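Local coordinates for protein 3-oxo-tetronate kinase (Salmonella typhimurium, PDB 3DQQ) that probably phosphorylates 3-oxo-tetronate, a four-carbon acid sugar, to its 4-phosphate using ATP, at residues 111-116 and 224-229; 117-122 and 205-210; 213-218 and 231-236. All blocks are in the same frame, centred on the assembly; numbering follows the deposited sequence.

Interaction 1. Residues 111-116 and 224-229; sequences FTVISP and SGLAMG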
ATOM      1  N   PHE A 111      -0.504 -38.875 -16.670  1.00 35.25           N
ATOM      2  CA  PHE A 111      -1.763 -38.211 -16.471  1.00 35.30           C
ATOM      3  C   PHE A 111      -1.850 -37.671 -15.070  1.00 35.30           C
ATOM      4  O   PHE A 111      -1.506 -38.397 -14.185  1.00 36.58           O
ATOM      5  CB  PHE A 111      -2.856 -39.213 -16.675  1.00 35.21           C
ATOM      6  CG  PHE A 111      -4.183 -38.608 -16.694  1.00 36.39           C
ATOM      7  CD1 PHE A 111      -4.573 -37.851 -17.775  1.00 35.57           C
ATOM      8  CD2 PHE A 111      -5.028 -38.711 -15.597  1.00 37.40           C
ATOM      9  CE1 PHE A 111      -5.795 -37.223 -17.783  1.00 36.61           C
ATOM     10  CE2 PHE A 111      -6.275 -38.082 -15.608  1.00 37.82           C
ATOM     11  CZ  PHE A 111      -6.657 -37.348 -16.693  1.00 35.96           C
ATOM     12  N   THR A 112      -2.286 -36.426 -14.855  1.00 34.92           N
ATOM     13  CA  THR A 112      -2.439 -35.867 -13.496  1.00 35.43           C
ATOM     14  C   THR A 112      -3.599 -34.955 -13.416  1.00 34.42           C
ATOM     15  O   THR A 112      -4.077 -34.499 -14.422  1.00 35.09           O
ATOM     16  CB  THR A 112      -1.220 -35.048 -13.109  1.00 36.15           C
ATOM     17  OG1 THR A 112      -0.090 -35.854 -13.421  1.00 43.09           O
ATOM     18  CG2 THR A 112      -1.165 -34.706 -11.606  1.00 35.53           C
ATOM     19  N   VAL A 113      -4.045 -34.655 -12.211  1.00 33.88           N
ATOM     20  CA  VAL A 113      -5.170 -33.775 -12.057  1.00 33.36           C
ATOM     21  C   VAL A 113      -4.725 -32.432 -11.605  1.00 33.20           C
ATOM     22  O   VAL A 113      -3.623 -32.288 -11.071  1.00 32.18           O
ATOM     23  CB  VAL A 113      -6.183 -34.323 -11.065  1.00 34.05           C
ATOM     24  CG1 VAL A 113      -6.627 -35.756 -11.491  1.00 31.40           C
ATOM     25  CG2 VAL A 113      -5.626 -34.234  -9.640  1.00 32.64           C
ATOM     26  N   ILE A 114      -5.592 -31.455 -11.859  1.00 33.29           N
ATOM     27  CA  ILE A 114      -5.397 -30.067 -11.466  1.00 34.21           C
ATOM     28  C   ILE A 114      -6.638 -29.679 -10.711  1.00 35.38           C
ATOM     29  O   ILE A 114      -7.699 -29.668 -11.314  1.00 36.20           O
ATOM     30  CB  ILE A 114      -5.278 -29.151 -12.707  1.00 34.32           C
ATOM     31  CG1 ILE A 114      -3.970 -29.423 -13.430  1.00 34.03           C
ATOM     32  CG2 ILE A 114      -5.340 -27.662 -12.338  1.00 32.98           C
ATOM     33  CD1 ILE A 114      -3.919 -28.874 -14.814  1.00 33.26           C
ATOM     34  N   SER A 115      -6.528 -29.375  -9.408  1.00 36.17           N
ATOM     35  CA  SER A 115      -7.693 -29.050  -8.579  1.00 36.11           C
ATOM     36  C   SER A 115      -7.494 -27.839  -7.669  1.00 37.00           C
ATOM     37  O   SER A 115      -7.217 -27.978  -6.485  1.00 37.21           O
ATOM     38  CB  SER A 115      -8.047 -30.248  -7.733  1.00 35.81           C
ATOM     39  OG  SER A 115      -9.338 -30.095  -7.163  1.00 35.10           O
ATOM     40  N   PRO A 116      -7.660 -26.634  -8.204  1.00 38.42           N
ATOM     41  CA  PRO A 116      -7.447 -25.404  -7.420  1.00 39.02           C
ATOM     42  C   PRO A 116      -8.524 -25.040  -6.398  1.00 39.98           C
ATOM     43  O   PRO A 116      -8.234 -24.338  -5.440  1.00 40.48           O
ATOM     44  CB  PRO A 116      -7.411 -24.317  -8.466  1.00 38.12           C
ATOM     45  CG  PRO A 116      -7.405 -24.999  -9.748  1.00 39.14           C
ATOM     46  CD  PRO A 116      -8.022 -26.323  -9.583  1.00 38.54           C
ATOM     47  N   SER A 224      -5.325 -26.092  -1.619  1.00 35.46           N
ATOM     48  CA  SER A 224      -5.555 -26.786  -0.366  1.00 36.28           C
ATOM     49  C   SER A 224      -6.819 -27.617  -0.322  1.00 37.10           C
ATOM     50  O   SER A 224      -6.945 -28.490   0.535  1.00 38.28           O
ATOM     51  CB  SER A 224      -5.649 -25.773   0.764  1.00 36.36           C
ATOM     52  OG  SER A 224      -4.406 -25.120   0.970  1.00 37.95           O
ATOM     53  N   GLY A 225      -7.775 -27.358  -1.206  1.00 37.48           N
ATOM     54  CA  GLY A 225      -9.064 -28.066  -1.139  1.00 37.37           C
ATOM     55  C   GLY A 225      -9.007 -29.576  -1.310  1.00 37.62           C
ATOM     56  O   GLY A 225      -9.591 -30.333  -0.527  1.00 37.66           O
ATOM     57  N   LEU A 226      -8.315 -30.026  -2.343  1.00 37.96           N
ATOM     58  CA  LEU A 226      -8.178 -31.463  -2.590  1.00 37.74           C
ATOM     59  C   LEU A 226      -7.472 -32.140  -1.438  1.00 38.01           C
ATOM     60  O   LEU A 226      -7.817 -33.265  -1.106  1.00 38.32           O
ATOM     61  CB  LEU A 226      -7.435 -31.716  -3.895  1.00 37.04           C
ATOM     62  CG  LEU A 226      -7.237 -33.156  -4.315  1.00 37.90           C
ATOM     63  CD1 LEU A 226      -8.532 -34.011  -4.216  1.00 35.77           C
ATOM     64  CD2 LEU A 226      -6.555 -33.191  -5.721  1.00 37.36           C
ATOM     65  N   ALA A 227      -6.488 -31.472  -0.826  1.00 38.31           N
ATOM     66  CA  ALA A 227      -5.774 -32.055   0.328  1.00 38.41           C
ATOM     67  C   ALA A 227      -6.751 -32.389   1.438  1.00 38.43           C
ATOM     68  O   ALA A 227      -6.697 -33.435   2.076  1.00 37.29           O
ATOM     69  CB  ALA A 227      -4.695 -31.117   0.844  1.00 37.63           C
ATOM     70  N   MET A 228      -7.666 -31.480   1.677  1.00 40.03           N
ATOM     71  CA  MET A 228      -8.707 -31.740   2.662  1.00 40.89           C
ATOM     72  C   MET A 228      -9.441 -33.029   2.316  1.00 39.42           C
ATOM     73  O   MET A 228      -9.681 -33.868   3.160  1.00 39.10           O
ATOM     74  CB  MET A 228      -9.671 -30.550   2.734  1.00 40.71           C
ATOM     75  CG  MET A 228     -10.815 -30.782   3.700  1.00 42.48           C
ATOM     76  SD  MET A 228     -12.293 -29.847   3.204  1.00 50.03           S
ATOM     77  CE  MET A 228     -11.718 -28.111   3.199  1.00 45.51           C
ATOM     78  N   GLY A 229      -9.763 -33.198   1.047  1.00 38.93           N
ATOM     79  CA  GLY A 229     -10.490 -34.380   0.601  1.00 38.36           C
ATOM     80  C   GLY A 229      -9.679 -35.634   0.750  1.00 38.26           C
ATOM     81  O   GLY A 229     -10.228 -36.668   1.104  1.00 39.76           O
TER
HETATM   82  O   HOH W   1      -8.087 -27.668  -4.005  1.00 33.09           O
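Ser-115 of the segment that carries strand 112-115 and Leu-226 of helix 224-235 bring the two backbones closest, with Ser-115 CA and Leu-226 CA 6.5 Å apart. Leu-226 carries the contact from the helix side. Its CG stands anti to the backbone N (chi1 -179°), which sends the isobutyl group out toward the strand. Val-113 and Ser-115, two residues apart in the strand, point their CB atoms to the face that receives it, while Ile-114 between them points the other way. The branch that touches is CD2 of Leu-226. It packs on the methylene of Ser-115, with CD2 3.9 Å from Ser-115 CB, and on Val-113, whose CG2 lies 4.2 Å from the same Leu-226 CD2. The side chains of Val-113 and Leu-226 cross at about a right angle, so they meet by their methyl groups and not along their length. A serine suits its position because it is small enough to admit the leucine, while its hydroxyl is taken up by a hydrogen bond to Gln-210 of helix 204-214. A water bridges the two backbones. It donates to Ser-115 O at 2.6 Å and accepts from Leu-226 N at 2.9 Å, linking the strand carbonyl to the helix amide. In the fold, strand 112-115 runs between the parallel strands 196-199 and 219-222, and helix 224-235 follows directly on the latter. Leu-226 thus reaches back over Val-220 toward the next strand, and Gln-210 and Leu-214 of helix 204-214 also pack on it, while helix 12-24 packs against Ala-227 and Met-228.

Interaction 2. Residues 117-122 and 205-210; sequences ALPVNG and RHLEIQ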
ATOM      1  N   ALA A 117      -9.742 -25.508  -6.582  1.00 40.63           N
ATOM      2  CA  ALA A 117     -10.839 -24.998  -5.775  1.00 41.45           C
ATOM      3  C   ALA A 117     -10.571 -25.051  -4.290  1.00 42.05           C
ATOM      4  O   ALA A 117      -9.985 -25.987  -3.799  1.00 42.56           O
ATOM      5  CB  ALA A 117     -12.114 -25.767  -6.065  1.00 41.52           C
ATOM      6  N   LEU A 118     -11.038 -24.024  -3.595  1.00 43.05           N
ATOM      7  CA  LEU A 118     -11.250 -24.046  -2.157  1.00 43.38           C
ATOM      8  C   LEU A 118     -12.563 -23.253  -1.822  1.00 43.70           C
ATOM      9  O   LEU A 118     -12.538 -22.055  -1.463  1.00 43.44           O
ATOM     10  CB  LEU A 118     -10.019 -23.433  -1.521  1.00 43.34           C
ATOM     11  CG  LEU A 118      -9.975 -23.418  -0.003  1.00 43.81           C
ATOM     12  CD1 LEU A 118     -10.033 -24.832   0.592  1.00 42.16           C
ATOM     13  CD2 LEU A 118      -8.700 -22.612   0.363  1.00 44.33           C
ATOM     14  N   PRO A 119     -13.721 -23.883  -2.030  1.00 43.63           N
ATOM     15  CA  PRO A 119     -15.019 -23.211  -1.861  1.00 44.45           C
ATOM     16  C   PRO A 119     -15.212 -22.388  -0.576  1.00 45.41           C
ATOM     17  O   PRO A 119     -15.764 -21.295  -0.603  1.00 46.04           O
ATOM     18  CB  PRO A 119     -16.005 -24.355  -1.898  1.00 43.92           C
ATOM     19  CG  PRO A 119     -15.379 -25.327  -2.815  1.00 44.64           C
ATOM     20  CD  PRO A 119     -13.883 -25.251  -2.516  1.00 43.46           C
ATOM     21  N   VAL A 120     -14.726 -22.887   0.538  1.00 46.06           N
ATOM     22  CA  VAL A 120     -14.844 -22.160   1.775  1.00 45.66           C
ATOM     23  C   VAL A 120     -14.185 -20.779   1.653  1.00 45.71           C
ATOM     24  O   VAL A 120     -14.572 -19.879   2.339  1.00 46.58           O
ATOM     25  CB  VAL A 120     -14.231 -22.977   2.971  1.00 45.79           C
ATOM     26  CG1 VAL A 120     -12.956 -22.283   3.495  1.00 46.29           C
ATOM     27  CG2 VAL A 120     -15.264 -23.190   4.064  1.00 43.06           C
ATOM     28  N   ASN A 121     -13.174 -20.604   0.822  1.00 45.89           N
ATOM     29  CA  ASN A 121     -12.624 -19.252   0.599  1.00 45.94           C
ATOM     30  C   ASN A 121     -13.079 -18.649  -0.713  1.00 45.35           C
ATOM     31  O   ASN A 121     -12.449 -17.745  -1.216  1.00 44.97           O
ATOM     32  CB  ASN A 121     -11.096 -19.240   0.576  1.00 46.81           C
ATOM     33  CG  ASN A 121     -10.489 -19.496   1.927  1.00 49.69           C
ATOM     34  OD1 ASN A 121     -11.176 -19.943   2.855  1.00 57.15           O
ATOM     35  ND2 ASN A 121      -9.185 -19.229   2.051  1.00 49.71           N
ATOM     36  N   GLY A 122     -14.155 -19.162  -1.280  1.00 44.86           N
ATOM     37  CA  GLY A 122     -14.701 -18.574  -2.490  1.00 44.79           C
ATOM     38  C   GLY A 122     -13.953 -18.847  -3.769  1.00 44.41           C
ATOM     39  O   GLY A 122     -14.001 -18.073  -4.682  1.00 45.65           O
ATOM     40  N   ARG A 205     -18.295 -31.224  -0.640  1.00 41.43           N
ATOM     41  CA  ARG A 205     -18.604 -32.591  -1.034  1.00 41.64           C
ATOM     42  C   ARG A 205     -17.869 -33.007  -2.313  1.00 40.04           C
ATOM     43  O   ARG A 205     -17.473 -34.156  -2.487  1.00 39.68           O
ATOM     44  CB  ARG A 205     -20.097 -32.730  -1.236  1.00 41.10           C
ATOM     45  CG  ARG A 205     -20.565 -34.109  -1.570  1.00 42.73           C
ATOM     46  CD  ARG A 205     -22.128 -34.102  -1.816  1.00 48.82           C
ATOM     47  NE  ARG A 205     -22.599 -32.907  -2.587  1.00 56.11           N
ATOM     48  CZ  ARG A 205     -22.662 -32.809  -3.932  1.00 56.35           C
ATOM     49  NH1 ARG A 205     -22.320 -33.839  -4.733  1.00 54.93           N
ATOM     50  NH2 ARG A 205     -23.059 -31.653  -4.480  1.00 56.84           N
ATOM     51  N   HIS A 206     -17.721 -32.075  -3.232  1.00 38.93           N
ATOM     52  CA  HIS A 206     -17.033 -32.357  -4.463  1.00 38.13           C
ATOM     53  C   HIS A 206     -15.581 -32.702  -4.203  1.00 37.56           C
ATOM     54  O   HIS A 206     -15.029 -33.634  -4.809  1.00 37.04           O
ATOM     55  CB  HIS A 206     -17.083 -31.134  -5.345  1.00 38.52           C
ATOM     56  CG  HIS A 206     -18.403 -30.929  -6.012  1.00 38.15           C
ATOM     57  ND1 HIS A 206     -18.841 -29.691  -6.424  1.00 37.23           N
ATOM     58  CD2 HIS A 206     -19.367 -31.808  -6.367  1.00 37.24           C
ATOM     59  CE1 HIS A 206     -20.014 -29.822  -7.009  1.00 36.35           C
ATOM     60  NE2 HIS A 206     -20.358 -31.097  -6.984  1.00 34.45           N
ATOM     61  N   LEU A 207     -14.970 -31.953  -3.291  1.00 36.34           N
ATOM     62  CA  LEU A 207     -13.612 -32.237  -2.882  1.00 35.88           C
ATOM     63  C   LEU A 207     -13.479 -33.574  -2.187  1.00 35.98           C
ATOM     64  O   LEU A 207     -12.487 -34.290  -2.405  1.00 37.30           O
ATOM     65  CB  LEU A 207     -13.076 -31.135  -2.007  1.00 35.26           C
ATOM     66  CG  LEU A 207     -12.899 -29.816  -2.787  1.00 33.78           C
ATOM     67  CD1 LEU A 207     -12.509 -28.696  -1.836  1.00 31.01           C
ATOM     68  CD2 LEU A 207     -11.891 -29.999  -3.902  1.00 31.37           C
ATOM     69  N   GLU A 208     -14.467 -33.953  -1.389  1.00 35.53           N
ATOM     70  CA  GLU A 208     -14.441 -35.246  -0.738  1.00 35.48           C
ATOM     71  C   GLU A 208     -14.508 -36.353  -1.769  1.00 35.00           C
ATOM     72  O   GLU A 208     -13.825 -37.361  -1.644  1.00 35.22           O
ATOM     73  CB  GLU A 208     -15.577 -35.390   0.243  1.00 35.03           C
ATOM     74  CG  GLU A 208     -15.486 -34.480   1.478  1.00 37.84           C
ATOM     75  CD  GLU A 208     -16.686 -34.657   2.457  1.00 39.92           C
ATOM     76  OE1 GLU A 208     -16.486 -34.546   3.692  1.00 44.23           O
ATOM     77  OE2 GLU A 208     -17.834 -34.929   1.997  1.00 48.92           O
ATOM     78  N   ILE A 209     -15.317 -36.166  -2.805  1.00 34.55           N
ATOM     79  CA  ILE A 209     -15.410 -37.168  -3.870  1.00 34.16           C
ATOM     80  C   ILE A 209     -14.069 -37.276  -4.610  1.00 33.65           C
ATOM     81  O   ILE A 209     -13.626 -38.359  -4.965  1.00 33.28           O
ATOM     82  CB  ILE A 209     -16.550 -36.821  -4.843  1.00 33.89           C
ATOM     83  CG1 ILE A 209     -17.889 -36.930  -4.110  1.00 34.32           C
ATOM     84  CG2 ILE A 209     -16.544 -37.746  -6.055  1.00 33.85           C
ATOM     85  CD1 ILE A 209     -19.054 -36.124  -4.733  1.00 34.62           C
ATOM     86  N   GLN A 210     -13.415 -36.146  -4.843  1.00 33.71           N
ATOM     87  CA  GLN A 210     -12.158 -36.175  -5.577  1.00 33.69           C
ATOM     88  C   GLN A 210     -11.145 -36.950  -4.751  1.00 33.82           C
ATOM     89  O   GLN A 210     -10.450 -37.818  -5.277  1.00 33.48           O
ATOM     90  CB  GLN A 210     -11.632 -34.776  -5.843  1.00 33.70           C
ATOM     91  CG  GLN A 210     -12.380 -33.916  -6.844  1.00 33.40           C
ATOM     92  CD  GLN A 210     -11.806 -32.484  -6.855  1.00 34.20           C
ATOM     93  OE1 GLN A 210     -10.651 -32.299  -6.479  1.00 36.68           O
ATOM     94  NE2 GLN A 210     -12.590 -31.485  -7.294  1.00 31.86           N
TER
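Ala-117 and Leu-207 are the residues whose backbones come nearest, with Ala-117 CA 8.3 Å from Leu-207 CA, as the loop that leaves strand 112-115 passes beside helix 204-214. At this separation a single long side chain has to bridge the gap, and Leu-207 does so. Its chi2 of 174° sets CD1 anti to CA, at the far end of an extended chain, and this methyl makes both contacts with the loop. The methyl touches the ring of Pro-119 at its CD corner, Leu-207 CD1 lying 3.8 Å from Pro-119 CD. It also lies 4.2 Å from Ala-117 O, a loose packing contact against a carbonyl oxygen. A leucine suits the place because it is apolar and reaches well beyond the helix surface. Proline suits the other side because it offers a rigid apolar CD and has no N-H to bury against a methyl group. Ala-117 turns its small CB toward the helix, and it rests on Ala-201. Beyond the proline the loop turns tightly: Asn-121 N donates to Leu-118 O at 2.8 Å, and Gly-122 N to Pro-119 O at 2.8 Å, the short i to i+3 pattern of a 3-10 turn. Outside the contact, His-206 NE2 hydrogen-bonds to Asp-176, which also takes a salt bridge from Arg-205. The arrangement is that of an alpha/beta domain in which a loop at the C-terminal end of a parallel strand is packed against a helix flanking the sheet. In this sugar-binding N-terminal domain, that loop leads on to the small antiparallel sheet formed by strands 123-126, 129-132 and 135-136.

Interaction 3. Residues 213-218 and 231-236; sequences VLRDAP and ARQWAK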
ATOM      1  N   VAL A 213     -11.642 -40.515  -5.064  1.00 32.22           N
ATOM      2  CA  VAL A 213     -11.264 -41.058  -6.361  1.00 31.92           C
ATOM      3  C   VAL A 213      -9.732 -41.158  -6.434  1.00 32.12           C
ATOM      4  O   VAL A 213      -9.217 -42.147  -6.916  1.00 31.87           O
ATOM      5  CB  VAL A 213     -11.825 -40.181  -7.501  1.00 31.58           C
ATOM      6  CG1 VAL A 213     -11.293 -40.623  -8.824  1.00 28.82           C
ATOM      7  CG2 VAL A 213     -13.349 -40.197  -7.465  1.00 30.83           C
ATOM      8  N   LEU A 214      -9.032 -40.148  -5.905  1.00 32.12           N
ATOM      9  CA  LEU A 214      -7.598 -39.992  -6.086  1.00 32.02           C
ATOM     10  C   LEU A 214      -6.748 -40.438  -4.915  1.00 32.63           C
ATOM     11  O   LEU A 214      -5.579 -40.183  -4.890  1.00 31.79           O
ATOM     12  CB  LEU A 214      -7.306 -38.545  -6.388  1.00 31.50           C
ATOM     13  CG  LEU A 214      -7.974 -37.992  -7.670  1.00 30.89           C
ATOM     14  CD1 LEU A 214      -8.032 -36.474  -7.558  1.00 27.79           C
ATOM     15  CD2 LEU A 214      -7.266 -38.467  -8.957  1.00 21.39           C
ATOM     16  N   ARG A 215      -7.317 -41.147  -3.951  1.00 34.27           N
ATOM     17  CA  ARG A 215      -6.527 -41.708  -2.855  1.00 34.36           C
ATOM     18  C   ARG A 215      -5.166 -42.260  -3.264  1.00 33.55           C
ATOM     19  O   ARG A 215      -4.208 -42.137  -2.535  1.00 32.96           O
ATOM     20  CB  ARG A 215      -7.272 -42.859  -2.194  1.00 34.91           C
ATOM     21  CG  ARG A 215      -6.801 -43.087  -0.765  1.00 36.99           C
ATOM     22  CD  ARG A 215      -7.296 -44.397  -0.161  1.00 39.60           C
ATOM     23  NE  ARG A 215      -6.949 -45.542  -0.987  1.00 43.80           N
ATOM     24  CZ  ARG A 215      -7.659 -46.664  -1.018  1.00 46.96           C
ATOM     25  NH1 ARG A 215      -8.725 -46.808  -0.225  1.00 48.78           N
ATOM     26  NH2 ARG A 215      -7.278 -47.663  -1.814  1.00 46.97           N
ATOM     27  N   ASP A 216      -5.083 -42.920  -4.403  1.00 33.29           N
ATOM     28  CA  ASP A 216      -3.830 -43.566  -4.792  1.00 33.03           C
ATOM     29  C   ASP A 216      -3.162 -43.015  -6.021  1.00 31.70           C
ATOM     30  O   ASP A 216      -2.283 -43.648  -6.567  1.00 31.95           O
ATOM     31  CB  ASP A 216      -4.059 -45.022  -5.008  1.00 33.11           C
ATOM     32  CG  ASP A 216      -4.658 -45.695  -3.812  1.00 39.21           C
ATOM     33  OD1 ASP A 216      -4.564 -45.126  -2.697  1.00 49.63           O
ATOM     34  OD2 ASP A 216      -5.195 -46.830  -3.961  1.00 48.67           O
ATOM     35  N   ALA A 217      -3.543 -41.842  -6.469  1.00 30.88           N
ATOM     36  CA  ALA A 217      -2.817 -41.232  -7.566  1.00 31.16           C
ATOM     37  C   ALA A 217      -1.357 -40.986  -7.088  1.00 31.66           C
ATOM     38  O   ALA A 217      -1.111 -40.576  -5.940  1.00 32.92           O
ATOM     39  CB  ALA A 217      -3.507 -39.946  -8.016  1.00 29.72           C
ATOM     40  N   PRO A 218      -0.373 -41.268  -7.938  1.00 31.18           N
ATOM     41  CA  PRO A 218       1.019 -40.989  -7.585  1.00 30.45           C
ATOM     42  C   PRO A 218       1.347 -39.525  -7.474  1.00 30.14           C
ATOM     43  O   PRO A 218       2.171 -39.152  -6.651  1.00 30.47           O
ATOM     44  CB  PRO A 218       1.811 -41.568  -8.735  1.00 29.85           C
ATOM     45  CG  PRO A 218       0.907 -42.376  -9.489  1.00 31.12           C
ATOM     46  CD  PRO A 218      -0.480 -41.882  -9.257  1.00 31.44           C
ATOM     47  N   ALA A 231      -7.284 -36.004   2.954  1.00 36.32           N
ATOM     48  CA  ALA A 231      -7.124 -36.249   4.389  1.00 37.12           C
ATOM     49  C   ALA A 231      -8.306 -37.005   4.933  1.00 37.88           C
ATOM     50  O   ALA A 231      -8.137 -37.931   5.692  1.00 38.20           O
ATOM     51  CB  ALA A 231      -6.950 -34.981   5.152  1.00 36.29           C
ATOM     52  N   ARG A 232      -9.508 -36.654   4.509  1.00 39.18           N
ATOM     53  CA  ARG A 232     -10.692 -37.321   5.022  1.00 40.20           C
ATOM     54  C   ARG A 232     -10.841 -38.746   4.575  1.00 41.76           C
ATOM     55  O   ARG A 232     -11.578 -39.504   5.209  1.00 42.54           O
ATOM     56  CB  ARG A 232     -11.940 -36.568   4.632  1.00 40.46           C
ATOM     57  CG  ARG A 232     -11.954 -35.164   5.185  1.00 40.44           C
ATOM     58  CD  ARG A 232     -13.264 -34.500   5.077  1.00 40.27           C
ATOM     59  NE  ARG A 232     -13.126 -33.201   5.684  1.00 41.37           N
ATOM     60  CZ  ARG A 232     -13.953 -32.184   5.514  1.00 42.55           C
ATOM     61  NH1 ARG A 232     -15.041 -32.305   4.778  1.00 43.99           N
ATOM     62  NH2 ARG A 232     -13.684 -31.034   6.108  1.00 42.46           N
ATOM     63  N   GLN A 233     -10.175 -39.138   3.491  1.00 43.16           N
ATOM     64  CA  GLN A 233     -10.100 -40.551   3.184  1.00 43.94           C
ATOM     65  C   GLN A 233      -9.319 -41.279   4.235  1.00 45.22           C
ATOM     66  O   GLN A 233      -9.641 -42.407   4.536  1.00 45.97           O
ATOM     67  CB  GLN A 233      -9.429 -40.809   1.862  1.00 44.03           C
ATOM     68  CG  GLN A 233     -10.381 -40.764   0.745  1.00 44.83           C
ATOM     69  CD  GLN A 233     -11.481 -41.765   0.895  1.00 44.72           C
ATOM     70  OE1 GLN A 233     -11.232 -42.969   1.019  1.00 45.47           O
ATOM     71  NE2 GLN A 233     -12.722 -41.281   0.872  1.00 41.69           N
ATOM     72  N   TRP A 234      -8.279 -40.668   4.783  1.00 46.26           N
ATOM     73  CA  TRP A 234      -7.452 -41.372   5.756  1.00 47.61           C
ATOM     74  C   TRP A 234      -8.033 -41.189   7.125  1.00 49.13           C
ATOM     75  O   TRP A 234      -7.757 -41.938   8.022  1.00 49.08           O
ATOM     76  CB  TRP A 234      -6.008 -40.897   5.698  1.00 46.35           C
ATOM     77  CG  TRP A 234      -5.430 -41.102   4.358  1.00 45.31           C
ATOM     78  CD1 TRP A 234      -5.140 -40.158   3.434  1.00 43.99           C
ATOM     79  CD2 TRP A 234      -5.115 -42.350   3.763  1.00 45.95           C
ATOM     80  NE1 TRP A 234      -4.656 -40.726   2.305  1.00 42.81           N
ATOM     81  CE2 TRP A 234      -4.631 -42.080   2.468  1.00 44.34           C
ATOM     82  CE3 TRP A 234      -5.171 -43.677   4.204  1.00 44.68           C
ATOM     83  CZ2 TRP A 234      -4.201 -43.089   1.601  1.00 44.90           C
ATOM     84  CZ3 TRP A 234      -4.757 -44.682   3.335  1.00 45.09           C
ATOM     85  CH2 TRP A 234      -4.267 -44.376   2.048  1.00 45.48           C
ATOM     86  N   ALA A 235      -8.886 -40.192   7.281  1.00 52.50           N
ATOM     87  CA  ALA A 235      -9.557 -39.990   8.560  1.00 54.80           C
ATOM     88  C   ALA A 235     -10.558 -41.117   8.749  1.00 57.24           C
ATOM     89  O   ALA A 235     -10.780 -41.533   9.880  1.00 58.20           O
ATOM     90  CB  ALA A 235     -10.253 -38.592   8.624  1.00 54.90           C
ATOM     91  N   LYS A 236     -11.097 -41.630   7.624  1.00 59.74           N
ATOM     92  CA  LYS A 236     -12.215 -42.601   7.582  1.00 61.15           C
ATOM     93  C   LYS A 236     -12.102 -43.836   8.464  1.00 62.73           C
ATOM     94  O   LYS A 236     -13.131 -44.339   8.905  1.00 63.12           O
ATOM     95  CB  LYS A 236     -12.538 -43.049   6.133  1.00 61.41           C
ATOM     96  CG  LYS A 236     -13.348 -42.014   5.321  1.00 61.55           C
ATOM     97  CD  LYS A 236     -14.266 -42.645   4.244  1.00 61.69           C
ATOM     98  CE  LYS A 236     -14.816 -41.586   3.241  1.00 61.52           C
ATOM     99  NZ  LYS A 236     -15.243 -42.188   1.926  1.00 61.24           N
TER
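The C-terminal parts of helices 204-214 and 224-235, successive helices joined through strand 219-222, meet at the protein surface, where Arg-215 lies against Trp-234. Arg-215 belongs to a type I beta turn from Leu-214 to Ala-217 that follows helix 204-214, closed by Ala-217 N donating to Leu-214 O at 3.1 Å. The aliphatic part of the arginine does the touching. Its CG comes 3.5 Å from Trp-234 CZ2, and its CD 3.7 Å from Trp-234 CH2. CD sits 4.2 Å from the centroid of the six-membered ring of Trp-234, 29° from the ring normal, an off-centre CH-pi contact. The two side chains cross at about a right angle, with the guanidinium plane turned 39° from the indole. A bend at chi3 (55°) swings the guanidinium round to Asp-216, the next residue of the turn. It holds that carboxylate side-on with two nitrogens: Arg-215 NE to Asp-216 OD1 at 3.0 Å, nearly straight, and Arg-215 NH2 to Asp-216 OD2 at 3.1 Å. The carboxylate oxygens are approached on their syn sides, though from out of the carboxylate plane. Trp-234 in turn also packs on Lys-4 and Met-27. A neighbouring molecule in the crystal touches Arg-215, Asp-216 and Trp-234 and may help to set the pose. Arginine fits such a place because its methylene groups can lie on an aromatic ring while its charged head is kept for an acid. The salt bridge probably keeps the guanidinium turned to the carboxylate while the methylenes stay on the ring, and probably limits rotation about the end of the chain.

In the fold
Interactions 1 and 2 are buried, whereas interaction 3 lies at the surface. Helix 224-235 serves both 1 and 3, and helix 204-214 serves both 2 and 3, so the three contacts join these two helices with strand 112-115 and the loop after it. Interaction 1 meets interaction 2 where Gly-225 packs on Leu-207; it meets interaction 3 through Leu-214, and Glu-208 with Arg-232 ties 2 to 3 by a salt bridge. Methyl packing dominates inside, supplemented in interaction 1 by a bridging water, while the surface contact pairs an aromatic ring with a salt-bridged arginine.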